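Side-chain contacts in vanadium-dependent haloperoxidase (Zobellia galactanivorans, PDB 4CIT), which probably oxidises iodide with hydrogen peroxide at a vanadate cofactor, as a bacterial member of the vanadium haloperoxidase family: residues H116-L119 / S120-I124; I298-K302 / T303-F307. All blocks are in the same frame, centred on the assembly; numbering follows the deposited sequence.

Contact 1: residues H116-L119 / S120-I124; sequences HMEL and SKRLI
R122 reaches back one helical turn to E118, and its atoms can be followed outward. CB lies 3.6 Å from L119 O, and CG 3.4 Å from E118 O. With CG beside the backbone N (chi1 -62°), the extended chain runs back along the helix and NE donates to E118 OE2 at 2.7 Å, nearly straight at 160°. OE2 lies close to the guanidinium plane, and NE meets it on its anti side; the carboxylate and guanidinium planes stand 72° apart. NH2 adds a weak bond to the same oxygen. CZ has L119 CD2 over one face of the guanidinium, 4.1 Å away. OE1 of E118 takes K121 NZ at 2.9 Å on the syn side, completing a network of i to i+3 and i to i+4 salt bridges along helix 108-123. A glutamine in place of E118 would probably leave K121 NZ and R122 NE without the anion bridging these like charges, although R122 NH2 would keep D161. H116 O accepts from S120 N and S120 OG, each at 2.9 Å, from opposite faces of its carbonyl plane, while S44 bonds H116 ND1. Helix 146-167 covers E118 and L119, helix 59-80 meets L119 and S120, helix 38-55 meets H116 and M117, and helix 128-144 meets M117 and K121.

Contact 2: residues I298-K302 / T303-F307; sequences IAARK and TNSDF
T303 and A299 account for the hydroxyl-to-backbone bonding at the end of helix 288-302. T303 OG1 donates to A299 O at 2.7 Å, and T303 N donates to the same oxygen at 3.2 Å, so two donors from one residue grip a single carbonyl. The hydroxyl can turn back to it because OG1 sits between the backbone N and the carbonyl carbon (chi1 57°). S305 OG lies 2.7 Å from T303 OG1, with A300 O also near it.

Backbone bonds form the next group, and they define a Schellman motif: N304 takes a positive phi of 52°, S305 N donates to A300 O at 3.0 Å, and N304 N donates to R301 O at 3.0 Å. The first meets its carbonyl nearly end-on, whereas the second comes from above the carbonyl plane. The chain then leaves the helix toward D306, the N-cap of helix 307-335, whose OD1 bonds K309 N.

Charged groups are the third kind. The R301 chain bends at chi2 and chi3, which brings one guanidinium edge to S305 O. NH2 donates weakly to that oxygen at 3.1 Å, while NE, 2.7 Å from the oxygen of water 1, reaches S305 O through the water. NH1 pairs with D42, and NH2 also bonds T310 OG1. K302 NZ bonds S388 O, and the ammonium makes a cation-pi contact with F387.

Between the two segments nonpolar contact is slight, A300 CB coming to 4.2 Å from S305 CB; F383 of helix 367-383 touches A299, A300, T303 and S305.

In the fold
The contacts are in series along the chain, with centres 23 Å apart and nearest atoms about 7 Å apart, so they do not touch. Two connections relate them. F307, at the end of contact 2, packs on E109, A112 and V113 of helix 108-123, the helix that carries contact 1. Helix 38-55 serves both, with S44 bonded to H116 and D42 paired with R301. Neither contact contributes a residue to the vanadate pocket, yet contact 2 adjoins two helices that do: helix 307-335, which it opens, carries K332, and helix 367-383, whose F383 covers the turn, begins with G367 and H368.

Contact 1: residues H116-L119 / S120-I124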
ATOM      1  N   HIS A 116     -14.332   9.609  -3.908  1.00  7.79           N
ATOM      2  CA  HIS A 116     -13.549   8.432  -3.465  1.00  9.03           C
ATOM      3  C   HIS A 116     -14.231   7.134  -4.003  1.00  9.82           C
ATOM      4  O   HIS A 116     -13.580   6.272  -4.599  1.00  9.92           O
ATOM      5  CB  HIS A 116     -13.421   8.418  -1.969  1.00  9.18           C
ATOM      6  CG  HIS A 116     -12.481   7.402  -1.472  1.00  9.44           C
ATOM      7  ND1 HIS A 116     -12.794   6.064  -1.423  1.00  9.79           N
ATOM      8  CD2 HIS A 116     -11.192   7.514  -1.035  1.00  9.93           C
ATOM      9  CE1 HIS A 116     -11.716   5.389  -1.026  1.00 11.02           C
ATOM     10  NE2 HIS A 116     -10.752   6.252  -0.755  1.00 10.54           N
ATOM     11  N   MET A 117     -15.562   7.017  -3.790  1.00  9.60           N
ATOM     12  CA  MET A 117     -16.248   5.828  -4.232  1.00  9.48           C
ATOM     13  C   MET A 117     -16.241   5.693  -5.725  1.00  9.66           C
ATOM     14  O   MET A 117     -16.076   4.607  -6.259  1.00 11.55           O
ATOM     15  CB  MET A 117     -17.681   5.784  -3.690  1.00  9.25           C
ATOM     16  CG  MET A 117     -17.767   5.693  -2.216  1.00  9.24           C
ATOM     17  SD  MET A 117     -19.433   5.382  -1.452  1.00  7.33           S
ATOM     18  CE  MET A 117     -20.221   6.929  -1.929  1.00  9.86           C
ATOM     19  N   GLU A 118     -16.466   6.800  -6.438  1.00 10.29           N
ATOM     20  CA  GLU A 118     -16.527   6.702  -7.891  1.00 10.84           C
ATOM     21  C   GLU A 118     -15.172   6.255  -8.489  1.00 11.08           C
ATOM     22  O   GLU A 118     -15.104   5.363  -9.317  1.00 10.53           O
ATOM     23  CB  GLU A 118     -16.828   8.128  -8.493  1.00 10.30           C
ATOM     24  CG  GLU A 118     -16.635   8.288  -9.992  1.00 11.23           C
ATOM     25  CD  GLU A 118     -17.479   7.399 -10.872  1.00 14.51           C
ATOM     26  OE1 GLU A 118     -18.453   6.810 -10.422  1.00 15.65           O
ATOM     27  OE2 GLU A 118     -17.041   7.135 -12.028  1.00 16.98           O
ATOM     28  N   LEU A 119     -14.047   6.826  -8.001  1.00 10.30           N
ATOM     29  CA  LEU A 119     -12.741   6.397  -8.516  1.00 10.66           C
ATOM     30  C   LEU A 119     -12.382   4.998  -8.070  1.00 10.19           C
ATOM     31  O   LEU A 119     -11.823   4.235  -8.870  1.00 10.90           O
ATOM     32  CB  LEU A 119     -11.634   7.373  -8.145  1.00 10.58           C
ATOM     33  CG  LEU A 119     -11.875   8.686  -8.841  1.00 11.94           C
ATOM     34  CD1 LEU A 119     -10.799   9.582  -8.446  1.00 14.60           C
ATOM     35  CD2 LEU A 119     -11.813   8.590 -10.350  1.00 15.55           C
ATOM     36  N   SER A 120     -12.724   4.657  -6.842  1.00  9.65           N
ATOM     37  CA  SER A 120     -12.513   3.301  -6.363  1.00 10.48           C
ATOM     38  C   SER A 120     -13.235   2.268  -7.309  1.00 11.25           C
ATOM     39  O   SER A 120     -12.653   1.290  -7.712  1.00 12.02           O
ATOM     40  CB  SER A 120     -12.980   3.123  -4.991  1.00 10.54           C
ATOM     41  OG  SER A 120     -12.178   3.831  -4.078  1.00 10.86           O
ATOM     42  N   LYS A 121     -14.479   2.561  -7.666  1.00 11.76           N
ATOM     43  CA  LYS A 121     -15.282   1.766  -8.590  1.00 12.25           C
ATOM     44  C   LYS A 121     -14.583   1.646  -9.909  1.00 12.32           C
ATOM     45  O   LYS A 121     -14.526   0.537 -10.452  1.00 11.62           O
ATOM     46  CB  LYS A 121     -16.645   2.388  -8.790  1.00 13.08           C
ATOM     47  CG  LYS A 121     -17.670   1.642  -9.610  1.00 15.99           C
ATOM     48  CD  LYS A 121     -18.650   2.634 -10.232  1.00 16.69           C
ATOM     49  CE  LYS A 121     -18.000   3.308 -11.437  1.00 17.99           C
ATOM     50  NZ  LYS A 121     -18.876   4.418 -11.953  1.00 22.78           N
ATOM     51  N   ARG A 122     -14.056   2.724 -10.463  1.00 12.68           N
ATOM     52  CA  ARG A 122     -13.349   2.638 -11.719  1.00 14.01           C
ATOM     53  C   ARG A 122     -12.100   1.758 -11.687  1.00 15.68           C
ATOM     54  O   ARG A 122     -11.758   1.182 -12.732  1.00 16.31           O
ATOM     55  CB  ARG A 122     -12.957   3.996 -12.226  1.00 14.41           C
ATOM     56  CG  ARG A 122     -14.082   4.909 -12.518  1.00 15.52           C
ATOM     57  CD  ARG A 122     -13.576   6.148 -13.228  1.00 17.29           C
ATOM     58  NE  ARG A 122     -14.514   7.237 -13.076  1.00 16.35           N
ATOM     59  CZ  ARG A 122     -14.314   8.425 -13.648  1.00 18.20           C
ATOM     60  NH1 ARG A 122     -13.218   8.636 -14.410  1.00 17.91           N
ATOM     61  NH2 ARG A 122     -15.203   9.395 -13.467  1.00 17.05           N
ATOM     62  N   LEU A 123     -11.479   1.646 -10.538  1.00 13.97           N
ATOM     63  CA  LEU A 123     -10.149   0.992 -10.405  1.00 14.08           C
ATOM     64  C   LEU A 123     -10.234  -0.511 -10.065  1.00 15.68           C
ATOM     65  O   LEU A 123      -9.247  -1.203 -10.141  1.00 17.88           O
ATOM     66  CB  LEU A 123      -9.369   1.718  -9.327  1.00 13.41           C
ATOM     67  CG  LEU A 123      -8.820   3.038  -9.731  1.00 14.87           C
ATOM     68  CD1 LEU A 123      -8.466   3.901  -8.478  1.00 14.61           C
ATOM     69  CD2 LEU A 123      -7.619   2.784 -10.593  1.00 15.76           C
ATOM     70  N   ILE A 124     -11.414  -1.001  -9.750  1.00 16.53           N
ATOM     71  CA  ILE A 124     -11.612  -2.442  -9.576  1.00 15.62           C
ATOM     72  C   ILE A 124     -12.439  -3.069 -10.692  1.00 18.52           C
ATOM     73  O   ILE A 124     -12.958  -2.389 -11.494  1.00 17.38           O
ATOM     74  CB  ILE A 124     -12.067  -2.853  -8.156  1.00 15.39           C
ATOM     75  CG1 ILE A 124     -13.251  -2.109  -7.584  1.00 16.16           C
ATOM     76  CG2 ILE A 124     -10.952  -2.666  -7.174  1.00 16.44           C
ATOM     77  CD1 ILE A 124     -14.491  -2.256  -8.368  1.00 18.17           C
TER

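Contact 2: residues I298-K302 / T303-F307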
ATOM      1  N   ILE A 298      -6.488   2.624  12.059  1.00  9.42           N
ATOM      2  CA  ILE A 298      -6.390   2.406  13.482  1.00 10.46           C
ATOM      3  C   ILE A 298      -5.900   3.638  14.217  1.00  9.81           C
ATOM      4  O   ILE A 298      -6.515   4.072  15.247  1.00 10.84           O
ATOM      5  CB  ILE A 298      -5.525   1.167  13.823  1.00 11.18           C
ATOM      6  CG1 ILE A 298      -6.272  -0.074  13.418  1.00 14.88           C
ATOM      7  CG2 ILE A 298      -5.293   1.112  15.309  1.00 10.97           C
ATOM      8  CD1 ILE A 298      -5.434  -1.348  13.371  1.00 15.49           C
ATOM      9  N   ALA A 299      -4.875   4.277  13.659  1.00  9.63           N
ATOM     10  CA  ALA A 299      -4.253   5.455  14.245  1.00  9.25           C
ATOM     11  C   ALA A 299      -5.191   6.652  14.147  1.00  9.80           C
ATOM     12  O   ALA A 299      -5.321   7.432  15.076  1.00 10.75           O
ATOM     13  CB  ALA A 299      -2.948   5.790  13.549  1.00  8.83           C
ATOM     14  N   ALA A 300      -5.803   6.838  12.999  1.00  9.87           N
ATOM     15  CA  ALA A 300      -6.732   7.914  12.864  1.00 10.66           C
ATOM     16  C   ALA A 300      -7.954   7.781  13.780  1.00 11.13           C
ATOM     17  O   ALA A 300      -8.423   8.777  14.311  1.00 11.83           O
ATOM     18  CB  ALA A 300      -7.197   8.055  11.445  1.00 10.44           C
ATOM     19  N   ARG A 301      -8.502   6.566  13.949  1.00 11.62           N
ATOM     20  CA  ARG A 301      -9.656   6.367  14.819  1.00 12.61           C
ATOM     21  C   ARG A 301      -9.241   6.547  16.285  1.00 14.84           C
ATOM     22  O   ARG A 301      -9.950   7.244  17.081  1.00 14.23           O
ATOM     23  CB  ARG A 301     -10.310   5.016  14.575  1.00 15.02           C
ATOM     24  CG  ARG A 301     -10.905   4.858  13.186  1.00 18.19           C
ATOM     25  CD  ARG A 301     -12.175   5.715  12.912  1.00 19.35           C
ATOM     26  NE  ARG A 301     -11.846   7.128  12.825  1.00 20.54           N
ATOM     27  CZ  ARG A 301     -11.187   7.652  11.769  1.00 18.57           C
ATOM     28  NH1 ARG A 301     -10.860   6.887  10.628  1.00 15.85           N
ATOM     29  NH2 ARG A 301     -10.877   8.914  11.838  1.00 18.59           N
ATOM     30  N   LYS A 302      -8.064   6.017  16.657  1.00 13.61           N
ATOM     31  CA  LYS A 302      -7.533   6.060  18.068  1.00 16.72           C
ATOM     32  C   LYS A 302      -7.280   7.510  18.557  1.00 17.04           C
ATOM     33  O   LYS A 302      -7.441   7.788  19.726  1.00 17.10           O
ATOM     34  CB  LYS A 302      -6.239   5.232  18.209  1.00 20.36           C
ATOM     35  CG  LYS A 302      -5.705   5.079  19.629  1.00 31.40           C
ATOM     36  CD  LYS A 302      -4.503   4.097  19.723  1.00 32.24           C
ATOM     37  CE  LYS A 302      -3.894   4.077  21.133  1.00 38.49           C
ATOM     38  NZ  LYS A 302      -2.636   4.919  21.288  1.00 42.60           N
ATOM     39  N   THR A 303      -7.015   8.410  17.629  1.00 13.41           N
ATOM     40  CA  THR A 303      -6.769   9.818  17.859  1.00 15.16           C
ATOM     41  C   THR A 303      -8.014  10.695  17.677  1.00 15.20           C
ATOM     42  O   THR A 303      -7.910  11.911  17.767  1.00 14.51           O
ATOM     43  CB  THR A 303      -5.608  10.309  17.008  1.00 14.80           C
ATOM     44  OG1 THR A 303      -5.846  10.062  15.597  1.00 12.37           O
ATOM     45  CG2 THR A 303      -4.303   9.729  17.443  1.00 15.74           C
ATOM     46  N   ASN A 304      -9.138  10.068  17.366  1.00 15.76           N
ATOM     47  CA  ASN A 304     -10.397  10.783  17.047  1.00 18.64           C
ATOM     48  C   ASN A 304     -10.184  11.807  16.005  1.00 16.93           C
ATOM     49  O   ASN A 304     -10.700  12.925  16.107  1.00 17.53           O
ATOM     50  CB  ASN A 304     -10.946  11.456  18.323  1.00 22.43           C
ATOM     51  CG  ASN A 304     -11.277  10.437  19.381  1.00 29.73           C
ATOM     52  OD1 ASN A 304     -10.814  10.523  20.536  1.00 40.75           O
ATOM     53  ND2 ASN A 304     -12.020   9.418  18.986  1.00 28.44           N
ATOM     54  N   SER A 305      -9.391  11.489  14.975  1.00 12.80           N
ATOM     55  CA  SER A 305      -9.065  12.473  13.947  1.00 12.61           C
ATOM     56  C   SER A 305     -10.320  12.770  13.125  1.00 14.21           C
ATOM     57  O   SER A 305     -11.108  11.840  12.799  1.00 12.71           O
ATOM     58  CB  SER A 305      -8.032  11.863  12.995  1.00 12.03           C
ATOM     59  OG  SER A 305      -6.798  11.660  13.702  1.00 13.32           O
ATOM     60  N   ASP A 306     -10.503  14.066  12.850  1.00 11.41           N
ATOM     61  CA  ASP A 306     -11.673  14.486  12.107  1.00 12.33           C
ATOM     62  C   ASP A 306     -11.568  14.085  10.581  1.00 11.86           C
ATOM     63  O   ASP A 306     -10.597  13.466  10.150  1.00 12.80           O
ATOM     64  CB  ASP A 306     -12.012  15.964  12.354  1.00 14.57           C
ATOM     65  CG  ASP A 306     -11.035  16.921  11.743  1.00 17.42           C
ATOM     66  OD1 ASP A 306     -10.191  16.537  10.908  1.00 16.07           O
ATOM     67  OD2 ASP A 306     -11.089  18.151  12.114  1.00 19.82           O
ATOM     68  N   PHE A 307     -12.583  14.378   9.803  1.00 10.95           N
ATOM     69  CA  PHE A 307     -12.611  13.959   8.408  1.00 10.53           C
ATOM     70  C   PHE A 307     -11.375  14.417   7.671  1.00 10.89           C
ATOM     71  O   PHE A 307     -10.737  13.643   6.914  1.00 10.25           O
ATOM     72  CB  PHE A 307     -13.857  14.507   7.726  1.00 11.50           C
ATOM     73  CG  PHE A 307     -14.050  13.944   6.344  1.00 11.80           C
ATOM     74  CD1 PHE A 307     -13.498  14.585   5.194  1.00 12.62           C
ATOM     75  CD2 PHE A 307     -14.802  12.785   6.137  1.00 12.07           C
ATOM     76  CE1 PHE A 307     -13.718  14.099   3.934  1.00 11.64           C
ATOM     77  CE2 PHE A 307     -15.046  12.314   4.857  1.00 12.61           C
ATOM     78  CZ  PHE A 307     -14.433  12.899   3.767  1.00 11.35           C
TER
HETATM   79  O   HOH W   1     -12.267   9.402  14.219  1.00 28.02           O